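Local coordinates for SusD superfamily protein (Bacteroides vulgatus, PDB 3MYV) that probably binds polysaccharide at the bacterial outer membrane as a member of the SusD family, at residues D25-S30 / S248-A253; D205-F210 / G350-Q355. All coordinates share one frame; numbering follows the deposited sequence.

Interaction 1. Residues D25-S30 / S248-A253; sequences DLMSGS and SFFEIA
Met27, present as selenomethionine, meets Phe250 in a Met-aromatic contact, its SE atom lying 3.9 Å from CZ of Phe250. Measured to the ring centroid, SE of Met27 is 5.1 Å from Phe250, 85° off the normal. The selenium therefore lies in the ring plane, against the CZ and CE2 corner, and not over a face. Met27 gets there with CG anti to its backbone N (chi1 -168°) and a straight run to SE, before the chain bends at its end. Ile82 of helix 77-94 and Tyr33 also touch the Met27 side chain.

Aliphatic contact is led by Ile252. Its CG2 branch presses on CB of Ser28 at 3.4 Å, tighter than usual for two carbons, while its CD1 comes within 4.4 Å of CG of Met27. The two branches thus rest on neighbouring residues where helix 13-27 gives way to a loop, and Tyr33 and Val331 add to the surroundings of Ile252.

No polar bond crosses between the segments. Ser28 OG donates to Asp25 O at 2.7 Å, which turns the hydroxyl back to its own helix and leaves CB for Ile252. On the strand, Ser248 OG donates to the anti lone pair of Glu251 OE1 at 2.7 Å; Phe244 N and Asn328 ND2 donate to OE2, so both oxygens of the buried carboxylate are engaged. A classic beta bulge in the antiparallel pair 248-252 and 329-333 sets Phe249 and Phe250 opposite the single residue Leu332.

With no hydrogen bond between the segments, this buried seam between the first helix and the strand rests on shape and dispersion, the Ser28 hydroxyl being satisfied within its own segment.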
loop_
_atom_site.group_PDB
_atom_site.type_symbol
_atom_site.label_atom_id
_atom_site.label_comp_id
_atom_site.label_asym_id
_atom_site.label_seq_id
_atom_site.Cartn_x
_atom_site.Cartn_y
_atom_site.Cartn_z
ATOM N N ASP A 25 -10.039 4.669 12.233
ATOM C CA ASP A 25 -9.689 3.948 13.463
ATOM C C ASP A 25 -9.573 2.435 13.183
ATOM O O ASP A 25 -8.621 1.806 13.604
ATOM C CB ASP A 25 -10.692 4.192 14.604
ATOM C CG ASP A 25 -10.665 5.615 15.130
ATOM O OD1 ASP A 25 -9.681 6.341 14.890
ATOM O OD2 ASP A 25 -11.652 6.015 15.776
ATOM N N LEU A 26 -10.553 1.859 12.476
ATOM C CA LEU A 26 -10.523 0.439 12.175
ATOM C C LEU A 26 -9.331 0.095 11.276
ATOM O O LEU A 26 -8.680 -0.955 11.407
ATOM C CB LEU A 26 -11.840 0.005 11.485
ATOM C CG LEU A 26 -13.063 0.007 12.388
ATOM C CD1 LEU A 26 -14.415 -0.010 11.602
ATOM C CD2 LEU A 26 -12.958 -1.176 13.374
HETATM N N MSE A 27 -9.067 0.971 10.328
HETATM C CA MSE A 27 -8.025 0.740 9.334
HETATM C C MSE A 27 -6.623 0.759 9.952
HETATM O O MSE A 27 -5.688 0.076 9.471
HETATM C CB MSE A 27 -8.141 1.827 8.258
HETATM C CG MSE A 27 -7.352 1.578 7.058
HETATM SE SE MSE A 27 -7.626 2.974 5.628
HETATM C CE MSE A 27 -9.233 3.534 6.067
ATOM N N SER A 28 -6.486 1.501 11.045
ATOM C CA SER A 28 -5.181 1.639 11.738
ATOM C C SER A 28 -4.756 0.411 12.545
ATOM O O SER A 28 -3.650 0.378 13.097
ATOM C CB SER A 28 -5.246 2.831 12.683
ATOM O OG SER A 28 -6.010 2.475 13.809
ATOM N N GLY A 29 -5.627 -0.598 12.638
ATOM C CA GLY A 29 -5.326 -1.779 13.414
ATOM C C GLY A 29 -4.104 -2.476 12.829
ATOM O O GLY A 29 -3.864 -2.427 11.620
ATOM N N SER A 30 -3.339 -3.123 13.689
ATOM C CA SER A 30 -2.111 -3.813 13.243
ATOM C C SER A 30 -2.420 -4.928 12.242
ATOM O O SER A 30 -1.581 -5.253 11.418
ATOM C CB SER A 30 -1.352 -4.387 14.436
ATOM O OG SER A 30 -2.171 -5.323 15.119
ATOM N N SER A 248 3.106 13.704 2.043
ATOM C CA SER A 248 2.104 12.782 2.538
ATOM C C SER A 248 0.690 13.230 2.184
ATOM O O SER A 248 0.200 14.233 2.730
ATOM C CB SER A 248 2.215 12.651 4.058
ATOM O OG SER A 248 1.251 11.721 4.531
ATOM N N PHE A 249 0.041 12.480 1.300
ATOM C CA PHE A 249 -1.391 12.694 1.011
ATOM C C PHE A 249 -2.240 11.994 2.096
ATOM O O PHE A 249 -3.277 12.518 2.563
ATOM C CB PHE A 249 -1.830 12.101 -0.333
ATOM C CG PHE A 249 -1.080 12.598 -1.541
ATOM C CD1 PHE A 249 -1.147 13.932 -1.920
ATOM C CD2 PHE A 249 -0.342 11.709 -2.343
ATOM C CE1 PHE A 249 -0.467 14.402 -3.054
ATOM C CE2 PHE A 249 0.318 12.169 -3.499
ATOM C CZ PHE A 249 0.265 13.518 -3.841
ATOM N N PHE A 250 -1.813 10.788 2.457
ATOM C CA PHE A 250 -2.535 9.969 3.430
ATOM C C PHE A 250 -1.544 9.170 4.241
ATOM O O PHE A 250 -0.775 8.385 3.669
ATOM C CB PHE A 250 -3.502 9.020 2.688
ATOM C CG PHE A 250 -4.268 8.073 3.588
ATOM C CD1 PHE A 250 -4.685 8.456 4.873
ATOM C CD2 PHE A 250 -4.578 6.814 3.146
ATOM C CE1 PHE A 250 -5.379 7.574 5.690
ATOM C CE2 PHE A 250 -5.281 5.927 3.959
ATOM C CZ PHE A 250 -5.657 6.322 5.244
ATOM N N GLU A 251 -1.554 9.344 5.565
ATOM C CA GLU A 251 -0.832 8.422 6.443
ATOM C C GLU A 251 -1.726 8.074 7.619
ATOM O O GLU A 251 -2.567 8.884 8.010
ATOM C CB GLU A 251 0.510 8.990 6.910
ATOM C CG GLU A 251 0.421 10.221 7.798
ATOM C CD GLU A 251 1.755 10.913 7.971
ATOM O OE1 GLU A 251 2.342 11.336 6.949
ATOM O OE2 GLU A 251 2.208 11.071 9.134
ATOM N N ILE A 252 -1.503 6.902 8.208
ATOM C CA ILE A 252 -2.252 6.449 9.398
ATOM C C ILE A 252 -1.743 7.197 10.641
ATOM O O ILE A 252 -0.535 7.198 10.947
ATOM C CB ILE A 252 -2.100 4.904 9.608
ATOM C CG1 ILE A 252 -2.529 4.123 8.362
ATOM C CG2 ILE A 252 -2.859 4.421 10.864
ATOM C CD1 ILE A 252 -4.040 4.310 7.976
ATOM N N ALA A 253 -2.654 7.824 11.374
ATOM C CA ALA A 253 -2.260 8.592 12.550
ATOM C C ALA A 253 -2.120 7.631 13.739
ATOM O O ALA A 253 -3.058 6.919 14.105
ATOM C CB ALA A 253 -3.277 9.696 12.871
#

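Interaction 2. Residues D205-F210 / G350-Q355; sequences DNRKAF and GDAAVQ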
loop_
_atom_site.group_PDB
_atom_site.type_symbol
_atom_site.label_atom_id
_atom_site.label_comp_id
_atom_site.label_asym_id
_atom_site.label_seq_id
_atom_site.Cartn_x
_atom_site.Cartn_y
_atom_site.Cartn_z
ATOM N N ASP A 205 -4.291 0.664 -17.377
ATOM C CA ASP A 205 -4.811 1.853 -18.037
ATOM C C ASP A 205 -3.666 2.882 -18.006
ATOM O O ASP A 205 -3.728 3.883 -17.309
ATOM C CB ASP A 205 -6.036 2.423 -17.312
ATOM C CG ASP A 205 -7.247 1.520 -17.342
ATOM O OD1 ASP A 205 -7.563 0.896 -18.392
ATOM O OD2 ASP A 205 -7.914 1.462 -16.279
ATOM N N ASN A 206 -2.622 2.633 -18.782
ATOM C CA ASN A 206 -1.415 3.447 -18.715
ATOM C C ASN A 206 -1.620 4.904 -19.099
ATOM O O ASN A 206 -1.081 5.770 -18.448
ATOM C CB ASN A 206 -0.301 2.801 -19.543
ATOM C CG ASN A 206 0.087 1.449 -18.974
ATOM O OD1 ASN A 206 0.025 0.426 -19.651
ATOM N ND2 ASN A 206 0.413 1.440 -17.699
ATOM N N ARG A 207 -2.434 5.182 -20.121
ATOM C CA ARG A 207 -2.731 6.559 -20.503
ATOM C C ARG A 207 -3.451 7.298 -19.371
ATOM O O ARG A 207 -3.080 8.428 -19.003
ATOM C CB ARG A 207 -3.554 6.569 -21.800
ATOM C CG ARG A 207 -4.050 7.920 -22.268
ATOM C CD ARG A 207 -2.981 8.983 -22.281
ATOM N NE ARG A 207 -1.854 8.664 -23.147
ATOM C CZ ARG A 207 -0.822 9.486 -23.336
ATOM N NH1 ARG A 207 -0.789 10.672 -22.721
ATOM N NH2 ARG A 207 0.178 9.125 -24.138
ATOM N N LYS A 208 -4.476 6.662 -18.806
ATOM C CA LYS A 208 -5.210 7.255 -17.686
ATOM C C LYS A 208 -4.290 7.480 -16.484
ATOM O O LYS A 208 -4.342 8.549 -15.864
ATOM C CB LYS A 208 -6.425 6.403 -17.283
ATOM C CG LYS A 208 -7.456 6.249 -18.429
ATOM C CD LYS A 208 -8.759 5.641 -17.908
ATOM C CE LYS A 208 -9.767 5.366 -19.020
ATOM N NZ LYS A 208 -10.908 4.535 -18.502
ATOM N N ALA A 209 -3.453 6.490 -16.169
ATOM C CA ALA A 209 -2.493 6.606 -15.054
ATOM C C ALA A 209 -1.512 7.748 -15.267
ATOM O O ALA A 209 -1.297 8.581 -14.369
ATOM C CB ALA A 209 -1.734 5.281 -14.822
ATOM N N PHE A 210 -0.938 7.825 -16.465
ATOM C CA PHE A 210 0.012 8.915 -16.764
ATOM C C PHE A 210 -0.681 10.268 -16.665
ATOM O O PHE A 210 -0.217 11.167 -15.966
ATOM C CB PHE A 210 0.664 8.747 -18.139
ATOM C CG PHE A 210 1.555 9.884 -18.490
ATOM C CD1 PHE A 210 2.847 9.938 -17.996
ATOM C CD2 PHE A 210 1.069 10.969 -19.203
ATOM C CE1 PHE A 210 3.657 11.035 -18.254
ATOM C CE2 PHE A 210 1.870 12.076 -19.442
ATOM C CZ PHE A 210 3.162 12.097 -18.978
ATOM N N GLY A 350 6.537 7.631 -26.747
ATOM C CA GLY A 350 6.213 8.967 -27.228
ATOM C C GLY A 350 6.449 10.077 -26.225
ATOM O O GLY A 350 7.380 10.016 -25.410
ATOM N N ASP A 351 5.577 11.088 -26.276
ATOM C CA ASP A 351 5.666 12.257 -25.420
ATOM C C ASP A 351 5.509 11.895 -23.949
ATOM O O ASP A 351 6.166 12.474 -23.097
ATOM C CB ASP A 351 4.589 13.295 -25.796
ATOM C CG ASP A 351 4.848 13.974 -27.143
ATOM O OD1 ASP A 351 5.994 13.938 -27.651
ATOM O OD2 ASP A 351 3.883 14.555 -27.700
ATOM N N ALA A 352 4.643 10.938 -23.650
ATOM C CA ALA A 352 4.481 10.469 -22.273
ATOM C C ALA A 352 5.790 9.931 -21.717
ATOM O O ALA A 352 6.081 10.124 -20.532
ATOM C CB ALA A 352 3.363 9.392 -22.173
ATOM N N ALA A 353 6.563 9.242 -22.557
ATOM C CA ALA A 353 7.889 8.747 -22.158
ATOM C C ALA A 353 8.857 9.889 -21.879
ATOM O O ALA A 353 9.578 9.840 -20.893
ATOM C CB ALA A 353 8.481 7.792 -23.216
ATOM N N VAL A 354 8.909 10.899 -22.746
ATOM C CA VAL A 354 9.773 12.049 -22.497
ATOM C C VAL A 354 9.443 12.674 -21.132
ATOM O O VAL A 354 10.333 12.947 -20.316
ATOM C CB VAL A 354 9.692 13.123 -23.662
ATOM C CG1 VAL A 354 10.406 14.410 -23.289
ATOM C CG2 VAL A 354 10.249 12.553 -24.968
ATOM N N GLN A 355 8.160 12.927 -20.889
ATOM C CA GLN A 355 7.721 13.529 -19.642
ATOM C C GLN A 355 7.974 12.601 -18.438
ATOM O O GLN A 355 8.424 13.048 -17.396
ATOM C CB GLN A 355 6.236 13.931 -19.757
ATOM C CG GLN A 355 6.014 15.142 -20.686
ATOM C CD GLN A 355 4.582 15.256 -21.250
ATOM O OE1 GLN A 355 3.592 15.074 -20.530
ATOM N NE2 GLN A 355 4.478 15.592 -22.546
HETATM O O HOH W 1 2.660 9.683 -25.342
#
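Phe210 reaches Ala352 because its CG stands anti to the backbone N, sending the ring straight out from helix 206-223. The methyl CB of Ala352 then sits 3.9 Å from the centroid of the Phe210 ring, only 4° off the normal: a centred CH-pi contact on one face. Gln355, one turn further on, meets the ring differently. Its OE1 comes in the ring plane to CZ of Phe210 at 3.4 Å, the amide turned 52° from the ring, and its CB touches CZ as well. An alanine in place of Phe210 would remove the ring, so that the Ala352 methyl and the Gln355 amide would probably lose their shared partner and a gap would open between the helices.

Arg207, in the conformer described (a second exists), folds back through chi2 and chi3. In that conformer its NH2 donates to a water at 2.8 Å, which also accepts a hydrogen bond from Ala352 N at 2.9 Å, near the start of helix 350-367. The salt bridge of this arginine is made by NH1 to Asp211 in its own helix.

The two helical segments run at 40° with axes 11.5 Å apart, a spacing the aromatic ring spans. Leu348 of helix 334-348 touches both Arg207 and Phe210, while helix 189-202 lies against Ala209 through Tyr200.

How the interactions relate
Interactions 1 and 2 have centres 30 Å apart, on opposite sides of the chain's centre, and their nearest atoms stay about 12 Å from each other. Their segments alternate along the chain, 25-30, 205-210, 248-253 and 350-355, so the two connections cross along the sequence. Helix 206-223 of interaction 2 is followed directly by strand 248-252 of interaction 1. Helix 189-202 borders both, through Ala191 beside Phe250 and Tyr200 beside Ala209. Interaction 1 ties the first helix to the small sheet in the interior, linking the N-terminal part of this largely helical SusD-family chain to its middle; interaction 2, further out, joins the middle to a later helix.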